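Local coordinates for hydrolase (Rhizobium meliloti, PDB 5HOE), which is a carbohydrate acetylesterase of the GDSL/SGNH hydrolase family, probably removing acetyl groups by cleaving ester bonds, and assembles as an octamer, at residues T107-I121 and M167-L181. Residues are numbered along the deposited sequence; the frame is centred on the assembly and turned at random.
With PO4 (phosphate ion), chain E.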
loop_
_atom_site.group_PDB
_atom_site.type_symbol
_atom_site.label_atom_id
_atom_site.label_comp_id
_atom_site.label_asym_id
_atom_site.label_seq_id
_atom_site.Cartn_x
_atom_site.Cartn_y
_atom_site.Cartn_z
ATOM N N THR A 107 -1.672 -15.913 23.941
ATOM C CA THR A 107 -2.191 -15.111 25.042
ATOM C C THR A 107 -2.440 -13.670 24.607
ATOM O O THR A 107 -3.477 -13.081 24.938
ATOM C CB THR A 107 -1.233 -15.147 26.223
ATOM O OG1 THR A 107 -1.036 -16.500 26.643
ATOM C CG2 THR A 107 -1.787 -14.313 27.383
ATOM N N ASN A 108 -1.521 -13.090 23.828
ATOM C CA ASN A 108 -1.693 -11.678 23.491
ATOM C C ASN A 108 -2.780 -11.463 22.457
ATOM O O ASN A 108 -3.383 -10.383 22.429
ATOM C CB ASN A 108 -0.362 -11.055 23.099
ATOM C CG ASN A 108 0.562 -10.984 24.268
ATOM O OD1 ASN A 108 0.145 -10.558 25.359
ATOM N ND2 ASN A 108 1.799 -11.418 24.090
ATOM N N ASP A 109 -3.089 -12.477 21.653
ATOM C CA ASP A 109 -4.205 -12.354 20.734
ATOM C C ASP A 109 -5.549 -12.195 21.453
ATOM O O ASP A 109 -6.534 -11.781 20.813
ATOM C CB ASP A 109 -4.317 -13.613 19.885
ATOM C CG ASP A 109 -3.100 -13.896 19.004
ATOM O OD1 ASP A 109 -1.927 -13.834 19.464
ATOM O OD2 ASP A 109 -3.351 -14.288 17.846
ATOM N N THR A 110 -5.631 -12.549 22.742
ATOM C CA THR A 110 -6.866 -12.427 23.511
ATOM C C THR A 110 -7.107 -11.020 24.047
ATOM O O THR A 110 -8.142 -10.800 24.689
ATOM C CB THR A 110 -6.906 -13.412 24.695
ATOM O OG1 THR A 110 -6.068 -12.955 25.777
ATOM C CG2 THR A 110 -6.523 -14.853 24.265
ATOM N N LYS A 111 -6.205 -10.069 23.805
ATOM C CA LYS A 111 -6.407 -8.713 24.298
ATOM C C LYS A 111 -7.674 -8.094 23.716
ATOM O O LYS A 111 -8.097 -8.401 22.593
ATOM C CB LYS A 111 -5.191 -7.851 23.967
ATOM C CG LYS A 111 -3.928 -8.190 24.793
ATOM C CD LYS A 111 -2.762 -7.306 24.391
ATOM C CE LYS A 111 -1.504 -7.598 25.198
ATOM N NZ LYS A 111 -0.383 -6.725 24.777
ATOM N N SER A 112 -8.278 -7.213 24.521
ATOM C CA SER A 112 -9.585 -6.644 24.209
ATOM C C SER A 112 -9.603 -5.978 22.830
ATOM O O SER A 112 -10.529 -6.189 22.037
ATOM C CB SER A 112 -9.951 -5.641 25.296
ATOM O OG SER A 112 -8.982 -4.592 25.352
ATOM N N TYR A 113 -8.591 -5.176 22.518
ATOM C CA TYR A 113 -8.604 -4.376 21.293
ATOM C C TYR A 113 -8.323 -5.181 20.021
ATOM O O TYR A 113 -8.424 -4.612 18.933
ATOM C CB TYR A 113 -7.624 -3.216 21.427
ATOM C CG TYR A 113 -6.193 -3.581 21.771
ATOM C CD1 TYR A 113 -5.320 -4.024 20.791
ATOM C CD2 TYR A 113 -5.699 -3.438 23.058
ATOM C CE1 TYR A 113 -3.993 -4.341 21.087
ATOM C CE2 TYR A 113 -4.382 -3.737 23.359
ATOM C CZ TYR A 113 -3.531 -4.187 22.372
ATOM O OH TYR A 113 -2.220 -4.486 22.681
ATOM N N PHE A 114 -8.018 -6.482 20.104
ATOM C CA PHE A 114 -7.880 -7.269 18.875
ATOM C C PHE A 114 -9.186 -7.935 18.424
ATOM O O PHE A 114 -9.317 -8.275 17.242
ATOM C CB PHE A 114 -6.827 -8.368 19.039
ATOM C CG PHE A 114 -5.392 -7.874 19.074
ATOM C CD1 PHE A 114 -4.887 -7.054 18.077
ATOM C CD2 PHE A 114 -4.533 -8.295 20.091
ATOM C CE1 PHE A 114 -3.570 -6.646 18.116
ATOM C CE2 PHE A 114 -3.214 -7.890 20.136
ATOM C CZ PHE A 114 -2.718 -7.078 19.159
ATOM N N HIS A 115 -10.140 -8.159 19.327
ATOM C CA HIS A 115 -11.459 -8.692 18.949
ATOM C C HIS A 115 -11.350 -9.974 18.124
ATOM O O HIS A 115 -12.047 -10.162 17.122
ATOM C CB HIS A 115 -12.285 -7.628 18.225
ATOM C CG HIS A 115 -12.466 -6.381 19.028
ATOM N ND1 HIS A 115 -13.394 -6.284 20.043
ATOM C CD2 HIS A 115 -11.801 -5.203 19.007
ATOM C CE1 HIS A 115 -13.310 -5.085 20.595
ATOM N NE2 HIS A 115 -12.357 -4.409 19.980
ATOM N N ARG A 116 -10.479 -10.880 18.560
ATOM C CA ARG A 116 -10.263 -12.142 17.859
ATOM C C ARG A 116 -11.043 -13.248 18.566
ATOM O O ARG A 116 -11.126 -13.272 19.794
ATOM C CB ARG A 116 -8.762 -12.487 17.825
ATOM C CG ARG A 116 -8.380 -13.596 16.879
ATOM C CD ARG A 116 -6.865 -13.595 16.565
ATOM N NE ARG A 116 -6.554 -13.126 15.206
ATOM C CZ ARG A 116 -5.426 -13.423 14.560
ATOM N NH1 ARG A 116 -4.507 -14.176 15.163
ATOM N NH2 ARG A 116 -5.203 -12.970 13.326
ATOM N N THR A 117 -11.611 -14.169 17.783
ATOM C CA THR A 117 -12.253 -15.348 18.348
ATOM C C THR A 117 -11.190 -16.393 18.673
ATOM O O THR A 117 -10.106 -16.383 18.091
ATOM C CB THR A 117 -13.197 -15.984 17.327
ATOM O OG1 THR A 117 -12.429 -16.478 16.218
ATOM C CG2 THR A 117 -14.258 -15.000 16.829
ATOM N N PRO A 118 -11.488 -17.327 19.576
ATOM C CA PRO A 118 -10.530 -18.423 19.835
ATOM C C PRO A 118 -10.097 -19.177 18.583
ATOM O O PRO A 118 -8.904 -19.479 18.432
ATOM C CB PRO A 118 -11.279 -19.309 20.842
ATOM C CG PRO A 118 -12.160 -18.336 21.560
ATOM C CD PRO A 118 -12.614 -17.357 20.525
ATOM N N TYR A 119 -11.025 -19.467 17.666
ATOM C CA TYR A 119 -10.634 -20.172 16.451
ATOM C C TYR A 119 -9.645 -19.359 15.631
ATOM O O TYR A 119 -8.667 -19.910 15.113
ATOM C CB TYR A 119 -11.846 -20.569 15.600
ATOM C CG TYR A 119 -11.417 -21.498 14.507
ATOM C CD1 TYR A 119 -11.232 -22.847 14.759
ATOM C CD2 TYR A 119 -11.114 -21.019 13.236
ATOM C CE1 TYR A 119 -10.797 -23.705 13.770
ATOM C CE2 TYR A 119 -10.662 -21.876 12.241
ATOM C CZ TYR A 119 -10.514 -23.210 12.516
ATOM O OH TYR A 119 -10.068 -24.047 11.518
ATOM N N GLU A 120 -9.872 -18.042 15.509
ATOM C CA GLU A 120 -8.931 -17.199 14.775
ATOM C C GLU A 120 -7.543 -17.194 15.418
ATOM O O GLU A 120 -6.537 -17.088 14.705
ATOM C CB GLU A 120 -9.482 -15.774 14.657
ATOM C CG GLU A 120 -10.674 -15.655 13.698
ATOM C CD GLU A 120 -11.443 -14.335 13.805
ATOM O OE1 GLU A 120 -11.294 -13.592 14.800
ATOM O OE2 GLU A 120 -12.224 -14.050 12.870
ATOM N N ILE A 121 -7.469 -17.308 16.748
ATOM C CA ILE A 121 -6.177 -17.381 17.425
ATOM C C ILE A 121 -5.477 -18.684 17.071
ATOM O O ILE A 121 -4.293 -18.694 16.722
ATOM C CB ILE A 121 -6.341 -17.231 18.947
ATOM C CG1 ILE A 121 -7.031 -15.895 19.282
ATOM C CG2 ILE A 121 -4.959 -17.366 19.613
ATOM C CD1 ILE A 121 -7.249 -15.603 20.777
ATOM N N MET A 167 -6.831 -4.271 29.341
ATOM C CA MET A 167 -6.059 -4.808 28.226
ATOM C C MET A 167 -6.542 -6.195 27.834
ATOM O O MET A 167 -6.572 -6.531 26.648
ATOM C CB MET A 167 -4.582 -4.874 28.624
ATOM C CG MET A 167 -3.652 -5.121 27.487
ATOM S SD MET A 167 -1.924 -5.256 28.022
ATOM C CE MET A 167 -1.635 -3.601 28.681
ATOM N N PHE A 168 -6.928 -7.012 28.823
ATOM C CA PHE A 168 -7.345 -8.393 28.596
ATOM C C PHE A 168 -8.850 -8.618 28.764
ATOM O O PHE A 168 -9.294 -9.769 28.895
ATOM C CB PHE A 168 -6.525 -9.352 29.464
ATOM C CG PHE A 168 -5.119 -9.530 28.961
ATOM C CD1 PHE A 168 -4.848 -10.435 27.947
ATOM C CD2 PHE A 168 -4.067 -8.802 29.493
ATOM C CE1 PHE A 168 -3.577 -10.579 27.464
ATOM C CE2 PHE A 168 -2.783 -8.965 29.005
ATOM C CZ PHE A 168 -2.537 -9.866 28.010
ATOM N N GLY A 169 -9.645 -7.558 28.693
ATOM C CA GLY A 169 -11.095 -7.700 28.730
ATOM C C GLY A 169 -11.624 -8.709 27.734
ATOM O O GLY A 169 -11.311 -8.633 26.547
ATOM N N GLY A 170 -12.410 -9.671 28.203
ATOM C CA GLY A 170 -12.883 -10.744 27.354
ATOM C C GLY A 170 -11.885 -11.856 27.113
ATOM O O GLY A 170 -12.255 -12.875 26.509
ATOM N N GLY A 171 -10.630 -11.695 27.552
ATOM C CA GLY A 171 -9.592 -12.634 27.173
ATOM C C GLY A 171 -9.561 -13.918 27.953
ATOM O O GLY A 171 -9.115 -14.935 27.420
ATOM N N TYR A 172 -10.020 -13.916 29.212
ATOM C CA TYR A 172 -9.899 -15.136 30.013
ATOM C C TYR A 172 -10.595 -16.314 29.345
ATOM O O TYR A 172 -10.019 -17.399 29.209
ATOM C CB TYR A 172 -10.519 -14.943 31.382
ATOM C CG TYR A 172 -10.681 -16.249 32.136
ATOM C CD1 TYR A 172 -9.582 -16.938 32.623
ATOM C CD2 TYR A 172 -11.937 -16.779 32.376
ATOM C CE1 TYR A 172 -9.729 -18.133 33.339
ATOM C CE2 TYR A 172 -12.095 -17.960 33.081
ATOM C CZ TYR A 172 -10.988 -18.631 33.564
ATOM O OH TYR A 172 -11.155 -19.818 34.252
ATOM N N GLU A 173 -11.856 -16.116 28.959
ATOM C CA GLU A 173 -12.634 -17.172 28.331
ATOM C C GLU A 173 -11.929 -17.678 27.074
ATOM O O GLU A 173 -11.848 -18.888 26.828
ATOM C CB GLU A 173 -14.020 -16.600 28.016
ATOM C CG GLU A 173 -14.917 -16.192 29.242
ATOM C CD GLU A 173 -14.507 -14.909 30.042
ATOM O OE1 GLU A 173 -13.617 -14.111 29.621
ATOM O OE2 GLU A 173 -15.128 -14.700 31.129
ATOM N N LYS A 174 -11.359 -16.760 26.297
ATOM C CA LYS A 174 -10.647 -17.152 25.085
ATOM C C LYS A 174 -9.415 -17.990 25.417
ATOM O O LYS A 174 -9.157 -19.014 24.772
ATOM C CB LYS A 174 -10.259 -15.901 24.292
ATOM C CG LYS A 174 -11.441 -15.033 23.863
ATOM C CD LYS A 174 -10.995 -13.818 23.056
ATOM C CE LYS A 174 -12.185 -12.918 22.764
ATOM N NZ LYS A 174 -11.805 -11.719 21.996
ATOM N N SER A 175 -8.668 -17.588 26.448
ATOM C CA SER A 175 -7.455 -18.306 26.830
ATOM C C SER A 175 -7.775 -19.721 27.281
ATOM O O SER A 175 -6.951 -20.614 27.097
ATOM C CB SER A 175 -6.669 -17.522 27.888
ATOM O OG SER A 175 -7.237 -17.595 29.187
ATOM N N LYS A 176 -8.966 -19.937 27.865
ATOM C CA LYS A 176 -9.382 -21.270 28.299
ATOM C C LYS A 176 -9.653 -22.202 27.130
ATOM O O LYS A 176 -9.547 -23.425 27.272
ATOM C CB LYS A 176 -10.670 -21.179 29.125
ATOM C CG LYS A 176 -10.465 -20.900 30.574
ATOM C CD LYS A 176 -11.810 -20.701 31.263
ATOM C CE LYS A 176 -12.800 -21.834 31.031
ATOM N NZ LYS A 176 -14.043 -21.594 31.808
ATOM N N GLU A 177 -10.049 -21.660 25.991
ATOM C CA GLU A 177 -10.386 -22.473 24.832
ATOM C C GLU A 177 -9.172 -22.844 23.992
ATOM O O GLU A 177 -9.291 -23.705 23.117
ATOM C CB GLU A 177 -11.398 -21.738 23.948
ATOM C CG GLU A 177 -12.792 -21.608 24.551
ATOM C CD GLU A 177 -13.748 -20.898 23.621
ATOM O OE1 GLU A 177 -13.746 -21.199 22.403
ATOM O OE2 GLU A 177 -14.493 -20.030 24.109
ATOM N N LEU A 178 -8.005 -22.228 24.225
ATOM C CA LEU A 178 -6.887 -22.437 23.304
ATOM C C LEU A 178 -6.362 -23.868 23.369
ATOM O O LEU A 178 -5.983 -24.435 22.337
ATOM C CB LEU A 178 -5.766 -21.435 23.573
ATOM C CG LEU A 178 -6.088 -19.949 23.374
ATOM C CD1 LEU A 178 -4.818 -19.112 23.497
ATOM C CD2 LEU A 178 -6.763 -19.660 22.032
ATOM N N SER A 179 -6.327 -24.475 24.563
ATOM C CA SER A 179 -5.794 -25.830 24.667
ATOM C C SER A 179 -6.516 -26.791 23.727
ATOM O O SER A 179 -5.876 -27.514 22.950
ATOM C CB SER A 179 -5.845 -26.333 26.100
ATOM O OG SER A 179 -5.263 -27.618 26.145
ATOM N N GLY A 180 -7.849 -26.844 23.811
ATOM C CA GLY A 180 -8.596 -27.756 22.956
ATOM C C GLY A 180 -8.422 -27.471 21.474
ATOM O O GLY A 180 -8.275 -28.394 20.665
ATOM N N LEU A 181 -8.446 -26.192 21.096
ATOM C CA LEU A 181 -8.306 -25.834 19.692
ATOM C C LEU A 181 -6.894 -26.092 19.187
ATOM O O LEU A 181 -6.722 -26.531 18.041
ATOM C CB LEU A 181 -8.685 -24.369 19.486
ATOM C CG LEU A 181 -10.176 -24.077 19.678
ATOM C CD1 LEU A 181 -10.463 -22.570 19.801
ATOM C CD2 LEU A 181 -10.943 -24.678 18.534
HETATM P P PO4 E . 2.861 -10.316 27.456
HETATM O O1 PO4 E . 3.541 -11.032 26.324
HETATM O O2 PO4 E . 1.818 -11.218 28.060
HETATM O O3 PO4 E . 3.747 -9.719 28.521
HETATM O O4 PO4 E . 2.234 -9.046 26.978
HETATM O O HOH W 1 -8.988 -10.692 21.189
HETATM O O HOH W 2 -10.793 -10.145 24.394
HETATM O O HOH W 3 -11.929 -8.500 22.268
#
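K174 reaches from helix 171-189 into the loop of 107-121, its chain extended beyond CG, and NZ gives a 2.8 Å hydrogen bond to R116 O, from a position tilted 29° off that carbonyl's plane. The same ammonium donates to two waters, with a third water contact that is weak. Directly and through the first two waters, NZ links the carbonyls of D109, T110, K111 and R116 in the loop with that of G169 ahead of the helix. Lower down its stem, CB packs on T110 CG2 and CG on P118 CG.

In the turn between helices 162-167 and 171-189, the ring of F168 lies against K111. K111 CG sits over one face, 4.0 Å from the ring centroid, a CH-pi contact, while T107 O and T110 OG1 meet the ring's edge in plane. T110 OG1 is held there by donating to T107 O at 2.7 Å; chi1 of 76° turns the hydroxyl to the F168 edge and CG2 to K174. K111 and M167 run side by side, CE 3.7 Å from SD, and S112 N closes the join with a 2.8 Å bond to M167 O.

Toward the start of helix 118-133, which T117 and E120 cap with a capping box, P118 CB touches L181 CD1 at 3.5 Å and I121 CG2 meets L178 CD2.

N108 ND2 bonds R70 O and a phosphate, probably from the crystallisation liquor, that also meets S25 N, A69 N and H209 NE2. N108 is probably the Asn of the SGNH family, its loop held by turn and helix, an arrangement consistent with an oxyanion hole.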